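Side-chain contacts in dihydroorotase (Campylobacter jejuni subsp. jejuni, PDB 3PNU), which probably catalyses the reversible, zinc-dependent cyclization of N-carbamoyl-L-aspartate to (S)-dihydroorotate in de novo pyrimidine biosynthesis: residues S131-I135 / E136-P140; N301-K304 / F305-N309. One frame throughout, in Å; residues are numbered along the deposited sequence.

Contact 1. Residues S131-I135 / E136-P140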
ATOM      1  N   SER A 131       2.061  23.571  10.481  1.00 58.30           N
ATOM      2  CA  SER A 131       1.606  23.726   9.113  1.00 58.77           C
ATOM      3  C   SER A 131       2.525  24.660   8.363  1.00 57.12           C
ATOM      4  O   SER A 131       2.229  25.064   7.251  1.00 56.85           O
ATOM      5  CB  SER A 131       0.180  24.293   9.091  1.00 59.75           C
ATOM      6  OG  SER A 131       0.143  25.599   9.658  1.00 63.17           O
ATOM      7  N   SER A 132       3.654  24.997   8.968  1.00 55.22           N
ATOM      8  CA  SER A 132       4.580  25.898   8.344  1.00 53.61           C
ATOM      9  C   SER A 132       5.980  25.718   8.903  1.00 52.43           C
ATOM     10  O   SER A 132       6.147  25.607  10.114  1.00 52.81           O
ATOM     11  CB  SER A 132       4.119  27.329   8.597  1.00 53.10           C
ATOM     12  OG  SER A 132       5.082  28.247   8.140  1.00 53.90           O
ATOM     13  N   PHE A 133       6.973  25.691   8.017  1.00 49.57           N
ATOM     14  CA  PHE A 133       8.361  25.578   8.417  1.00 48.98           C
ATOM     15  C   PHE A 133       9.107  26.867   8.095  1.00 48.53           C
ATOM     16  O   PHE A 133      10.286  26.864   7.798  1.00 47.79           O
ATOM     17  CB  PHE A 133       9.018  24.335   7.794  1.00 49.67           C
ATOM     18  CG  PHE A 133       8.448  23.039   8.315  1.00 48.24           C
ATOM     19  CD1 PHE A 133       8.966  22.449   9.457  1.00 45.32           C
ATOM     20  CD2 PHE A 133       7.381  22.434   7.683  1.00 44.83           C
ATOM     21  CE1 PHE A 133       8.438  21.267   9.950  1.00 45.27           C
ATOM     22  CE2 PHE A 133       6.849  21.247   8.172  1.00 48.27           C
ATOM     23  CZ  PHE A 133       7.380  20.664   9.309  1.00 45.42           C
ATOM     24  N   ASP A 134       8.378  27.972   8.165  1.00 49.94           N
ATOM     25  CA  ASP A 134       8.925  29.295   7.965  1.00 50.07           C
ATOM     26  C   ASP A 134       9.961  29.505   9.066  1.00 50.10           C
ATOM     27  O   ASP A 134       9.669  29.276  10.240  1.00 49.71           O
ATOM     28  CB  ASP A 134       7.798  30.327   8.085  1.00 50.93           C
ATOM     29  CG  ASP A 134       8.305  31.759   8.037  1.00 52.48           C
ATOM     30  OD1 ASP A 134       8.089  32.497   9.030  1.00 50.99           O
ATOM     31  OD2 ASP A 134       8.949  32.125   7.032  1.00 54.20           O
ATOM     32  N   ILE A 135      11.166  29.927   8.698  1.00 50.71           N
ATOM     33  CA  ILE A 135      12.233  30.104   9.686  1.00 51.67           C
ATOM     34  C   ILE A 135      11.951  31.101  10.819  1.00 53.24           C
ATOM     35  O   ILE A 135      12.243  30.783  11.974  1.00 53.03           O
ATOM     36  CB  ILE A 135      13.578  30.434   9.029  1.00 51.24           C
ATOM     37  CG1 ILE A 135      14.095  29.203   8.279  1.00 52.19           C
ATOM     38  CG2 ILE A 135      14.598  30.838  10.078  1.00 51.35           C
ATOM     39  CD1 ILE A 135      14.250  27.972   9.167  1.00 51.38           C
ATOM     40  N   GLU A 136      11.385  32.276  10.523  1.00 54.19           N
ATOM     41  CA  GLU A 136      11.110  33.244  11.593  1.00 55.65           C
ATOM     42  C   GLU A 136       9.990  32.792  12.519  1.00 54.40           C
ATOM     43  O   GLU A 136      10.044  32.998  13.723  1.00 53.41           O
ATOM     44  CB  GLU A 136      10.862  34.652  11.039  1.00 55.98           C
ATOM     45  CG  GLU A 136      12.143  35.251  10.430  1.00 61.21           C
ATOM     46  CD  GLU A 136      13.308  35.388  11.443  1.00 65.05           C
ATOM     47  OE1 GLU A 136      13.071  35.848  12.586  1.00 68.75           O
ATOM     48  OE2 GLU A 136      14.467  35.053  11.082  1.00 67.32           O
ATOM     49  N   TYR A 137       8.981  32.168  11.949  1.00 54.16           N
ATOM     50  CA  TYR A 137       7.876  31.647  12.728  1.00 55.16           C
ATOM     51  C   TYR A 137       8.374  30.655  13.819  1.00 54.47           C
ATOM     52  O   TYR A 137       7.916  30.684  14.951  1.00 54.31           O
ATOM     53  CB  TYR A 137       6.914  30.980  11.764  1.00 55.87           C
ATOM     54  CG  TYR A 137       5.735  30.295  12.374  1.00 62.03           C
ATOM     55  CD1 TYR A 137       4.635  31.028  12.821  1.00 68.02           C
ATOM     56  CD2 TYR A 137       5.687  28.904  12.456  1.00 67.86           C
ATOM     57  CE1 TYR A 137       3.527  30.394  13.369  1.00 72.04           C
ATOM     58  CE2 TYR A 137       4.584  28.257  12.998  1.00 73.21           C
ATOM     59  CZ  TYR A 137       3.507  29.008  13.452  1.00 75.66           C
ATOM     60  OH  TYR A 137       2.408  28.371  13.990  1.00 82.73           O
ATOM     61  N   LEU A 138       9.330  29.798  13.468  1.00 52.23           N
ATOM     62  CA  LEU A 138       9.867  28.823  14.409  1.00 50.92           C
ATOM     63  C   LEU A 138      11.109  29.305  15.168  1.00 49.94           C
ATOM     64  O   LEU A 138      11.488  28.706  16.159  1.00 48.03           O
ATOM     65  CB  LEU A 138      10.252  27.545  13.653  1.00 49.71           C
ATOM     66  CG  LEU A 138       9.137  26.795  12.933  1.00 48.95           C
ATOM     67  CD1 LEU A 138       9.730  25.754  11.996  1.00 48.27           C
ATOM     68  CD2 LEU A 138       8.159  26.165  13.929  1.00 44.55           C
ATOM     69  N   LYS A 139      11.734  30.385  14.730  1.00 49.71           N
ATOM     70  CA  LYS A 139      12.996  30.795  15.352  1.00 51.76           C
ATOM     71  C   LYS A 139      13.049  30.956  16.876  1.00 52.28           C
ATOM     72  O   LYS A 139      13.904  30.355  17.532  1.00 53.09           O
ATOM     73  CB  LYS A 139      13.582  32.042  14.662  1.00 52.24           C
ATOM     74  CG  LYS A 139      14.899  32.513  15.284  1.00 55.05           C
ATOM     75  CD  LYS A 139      15.693  33.458  14.382  1.00 59.15           C
ATOM     76  CE  LYS A 139      16.340  32.714  13.212  1.00 59.85           C
ATOM     77  NZ  LYS A 139      17.139  33.616  12.323  1.00 60.64           N
ATOM     78  N   PRO A 140      12.146  31.752  17.457  1.00 52.70           N
ATOM     79  CA  PRO A 140      12.253  31.922  18.918  1.00 52.19           C
ATOM     80  C   PRO A 140      12.283  30.600  19.689  1.00 50.43           C
ATOM     81  O   PRO A 140      13.132  30.404  20.557  1.00 49.61           O
ATOM     82  CB  PRO A 140      10.999  32.738  19.268  1.00 52.12           C
ATOM     83  CG  PRO A 140      10.645  33.450  17.992  1.00 52.49           C
ATOM     84  CD  PRO A 140      10.995  32.479  16.898  1.00 51.93           C
TER
HETATM   85  O   HOH W   1      11.010  33.303   7.754  1.00 45.45           O

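Contact 2. Residues N301-K304 / F305-N309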
ATOM      1  N   ASN A 301      27.291  -4.405  18.962  1.00 53.25           N
ATOM      2  CA  ASN A 301      26.545  -3.463  18.151  1.00 50.26           C
ATOM      3  C   ASN A 301      25.076  -3.411  18.541  1.00 46.95           C
ATOM      4  O   ASN A 301      24.460  -2.378  18.439  1.00 42.38           O
ATOM      5  CB  ASN A 301      26.787  -3.708  16.667  1.00 49.86           C
ATOM      6  CG  ASN A 301      28.197  -3.322  16.254  1.00 49.02           C
ATOM      7  OD1 ASN A 301      28.901  -2.651  16.993  1.00 53.02           O
ATOM      8  ND2 ASN A 301      28.603  -3.726  15.075  1.00 48.13           N
ATOM      9  N   LEU A 302      24.529  -4.505  19.037  1.00 46.01           N
ATOM     10  CA  LEU A 302      23.148  -4.471  19.501  1.00 45.99           C
ATOM     11  C   LEU A 302      23.065  -3.589  20.765  1.00 45.73           C
ATOM     12  O   LEU A 302      22.125  -2.793  20.943  1.00 44.83           O
ATOM     13  CB  LEU A 302      22.627  -5.876  19.787  1.00 45.27           C
ATOM     14  CG  LEU A 302      21.231  -5.956  20.417  1.00 49.13           C
ATOM     15  CD1 LEU A 302      20.241  -5.040  19.707  1.00 50.37           C
ATOM     16  CD2 LEU A 302      20.701  -7.405  20.441  1.00 47.46           C
ATOM     17  N   GLN A 303      24.065  -3.738  21.628  1.00 45.18           N
ATOM     18  CA  GLN A 303      24.142  -2.986  22.880  1.00 44.74           C
ATOM     19  C   GLN A 303      24.286  -1.502  22.576  1.00 42.97           C
ATOM     20  O   GLN A 303      23.800  -0.671  23.331  1.00 44.28           O
ATOM     21  CB  GLN A 303      25.310  -3.510  23.749  1.00 44.04           C
ATOM     22  CG  GLN A 303      25.561  -2.745  25.051  1.00 43.07           C
ATOM     23  CD  GLN A 303      24.359  -2.707  25.991  1.00 43.46           C
ATOM     24  OE1 GLN A 303      23.636  -3.694  26.160  1.00 42.95           O
ATOM     25  NE2 GLN A 303      24.164  -1.562  26.630  1.00 42.92           N
ATOM     26  N   LYS A 304      24.964  -1.177  21.480  1.00 42.91           N
ATOM     27  CA  LYS A 304      25.113   0.214  21.042  1.00 43.73           C
ATOM     28  C   LYS A 304      23.797   0.798  20.502  1.00 42.90           C
ATOM     29  O   LYS A 304      23.384   1.911  20.868  1.00 44.88           O
ATOM     30  CB  LYS A 304      26.166   0.320  19.943  1.00 45.10           C
ATOM     31  CG  LYS A 304      27.636   0.408  20.400  1.00 48.25           C
ATOM     32  CD  LYS A 304      28.558   0.197  19.196  1.00 51.82           C
ATOM     33  CE  LYS A 304      30.026   0.491  19.457  1.00 56.92           C
ATOM     34  NZ  LYS A 304      30.348   1.958  19.387  1.00 63.04           N
ATOM     35  N   PHE A 305      23.147   0.031  19.641  1.00 40.71           N
ATOM     36  CA  PHE A 305      21.916   0.434  18.990  1.00 40.28           C
ATOM     37  C   PHE A 305      20.768   0.613  19.980  1.00 40.57           C
ATOM     38  O   PHE A 305      20.004   1.574  19.877  1.00 39.95           O
ATOM     39  CB  PHE A 305      21.598  -0.577  17.873  1.00 41.08           C
ATOM     40  CG  PHE A 305      20.316  -0.307  17.127  1.00 40.51           C
ATOM     41  CD1 PHE A 305      20.120   0.895  16.467  1.00 38.13           C
ATOM     42  CD2 PHE A 305      19.331  -1.282  17.047  1.00 36.16           C
ATOM     43  CE1 PHE A 305      18.949   1.133  15.783  1.00 40.03           C
ATOM     44  CE2 PHE A 305      18.167  -1.049  16.351  1.00 36.87           C
ATOM     45  CZ  PHE A 305      17.973   0.162  15.718  1.00 36.19           C
ATOM     46  N   LEU A 306      20.669  -0.292  20.955  1.00 41.14           N
ATOM     47  CA  LEU A 306      19.622  -0.247  21.972  1.00 40.25           C
ATOM     48  C   LEU A 306      19.907   0.623  23.174  1.00 39.49           C
ATOM     49  O   LEU A 306      18.980   0.969  23.915  1.00 38.11           O
ATOM     50  CB  LEU A 306      19.387  -1.649  22.541  1.00 41.66           C
ATOM     51  CG  LEU A 306      18.321  -2.561  22.000  1.00 41.54           C
ATOM     52  CD1 LEU A 306      18.476  -3.916  22.676  1.00 42.52           C
ATOM     53  CD2 LEU A 306      16.941  -1.947  22.294  1.00 41.93           C
ATOM     54  N   SER A 307      21.171   0.953  23.414  1.00 39.23           N
ATOM     55  CA  SER A 307      21.470   1.690  24.628  1.00 38.25           C
ATOM     56  C   SER A 307      22.655   2.631  24.644  1.00 37.67           C
ATOM     57  O   SER A 307      22.482   3.796  25.005  1.00 36.43           O
ATOM     58  CB  SER A 307      21.649   0.689  25.771  1.00 38.54           C
ATOM     59  OG  SER A 307      21.613   1.328  27.031  1.00 37.66           O
ATOM     60  N   ASP A 308      23.844   2.153  24.278  1.00 36.17           N
ATOM     61  CA  ASP A 308      25.047   3.002  24.395  1.00 37.38           C
ATOM     62  C   ASP A 308      25.039   4.262  23.525  1.00 36.66           C
ATOM     63  O   ASP A 308      25.579   5.298  23.936  1.00 36.46           O
ATOM     64  CB  ASP A 308      26.355   2.219  24.136  1.00 38.21           C
ATOM     65  CG  ASP A 308      26.502   0.980  25.016  1.00 39.75           C
ATOM     66  OD1 ASP A 308      25.636   0.695  25.857  1.00 43.72           O
ATOM     67  OD2 ASP A 308      27.506   0.272  24.848  1.00 49.59           O
ATOM     68  N   ASN A 309      24.455   4.183  22.334  1.00 36.10           N
ATOM     69  CA  ASN A 309      24.424   5.342  21.450  1.00 36.73           C
ATOM     70  C   ASN A 309      23.606   6.448  22.087  1.00 36.71           C
ATOM     71  O   ASN A 309      24.041   7.597  22.170  1.00 36.44           O
ATOM     72  CB  ASN A 309      23.873   4.997  20.061  1.00 36.39           C
ATOM     73  CG  ASN A 309      24.791   4.062  19.274  1.00 38.72           C
ATOM     74  OD1 ASN A 309      25.824   3.639  19.780  1.00 36.10           O
ATOM     75  ND2 ASN A 309      24.406   3.733  18.022  1.00 34.60           N
TER

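Contact 1. Residues S131-I135 / E136-P140
D134 swings CG away from its own N, beside its carbonyl carbon (chi1 174°), which carries its carboxylate to the open first turn of helix 135-147, where it meets Y137. This is a helix N-cap: D134 OD1 accepts from Y137 N at 3.1 Å, and the N-H arrives from above the carboxylate plane, 43° out of it. The same oxygen lies 3.3 Å from Y137 CB. The two side chains cross at a slant, CB doing the touching while the ring runs on past the carboxylate, the two planes 44° apart. The other carboxylate oxygen works through a water, which donates to D134 OD2 and accepts from E136 N. One side chain therefore serves two amide N-H groups of the first turn, one directly and one through solvent, and the positive end of the helix dipole would probably steady its negative charge.

Behind the cap the regular helix bonds begin with L138 N to D134 O at 3.3 Å, while K139 N reaches I135 O only by a weak, bent bond. L138 is buried; its CD1 approaches F133 CA at 3.8 Å and touches the F133 ring obliquely, a hydrophobic staple from the residue before the cap to the fourth residue after it. F97 packs on L138 too, and I172 of helix 170-179 lies on F133, whose carbonyl oxygen accepts from K175 NZ, so the loop is tied to the next helix of this TIM-barrel enzyme. I135, which also touches H179 of that helix, rests CG2 against the K139 chain at CE, and the lysine bends at its third torsion until NZ forms a salt bridge with E136 OE2, 3.3 Å away, the hydrogen bond within it weak.

Contact 2. Residues N301-K304 / F305-N309
The backbone of helix 299-314 runs unbroken through N301-K304 and F305-N309 but changes pitch on the way. F305 N to N301 O and L306 N to L302 O are ordinary alpha-helical bonds; then the turn widens into a pi-type turn, a local bulge in the helix. Q303 O receives a nearly straight bond from D308 N (3.0 Å, 171°) and a weak, bent one from S307 N, and N309 N bonds to K304 O at 2.9 Å, again five residues along.

The wide turn sets D308 beside Q303. NE2 of Q303 donates to D308 OD1 at 2.8 Å, arriving on the syn side though 30° out of the carboxylate plane, while the oxygen lies close to the plane of the amide. The two side chains cross at about a right angle. The first torsion of the glutamine, close to fully extended from N (chi1 176°), lays its CG 3.5 Å from D308 OD1, and the bend at chi2 then brings the amide round to the carboxylate. Its OE1 accepts from K28 N, so the amide is fixed at both ends and joins the helix to strand 25-28. S307 OG, next door, donates to N29 O.

On the buried flank, L302 and L306 lie side by side and point the same way, CD1 to CD1 at 3.6 Å. L27 touches both leucines, F293 of helix 285-296 covers L302, and L286 and L289 reach L306, so this face packs against helix 285-296 and strand 25-28. N309 uses ND2 to donate to V256 O and G252 O, tying the helix to strand 256-258 of the barrel, and its OD1 lies 3.3 Å from K304 CB.

Contact 1 belongs to the surface and contact 2 is partly buried, nearer the middle of the chain; their centres are 34 Å apart and they do not touch. They share no element: residues 131-140 lead from a loop into helix 135-147 and lean on helix 170-179, whereas residues 301-309 sit within helix 299-314 and join strands 25-28 and 256-258. Both turn on an exposed carboxylate in a helical turn, but in contact 1 it accepts backbone N-H groups with the help of water, and in contact 2 it takes a side-chain amide whose other end bonds to a strand. Leucine packing is correspondingly broader in contact 2, where two leucines one turn apart meet several outside residues.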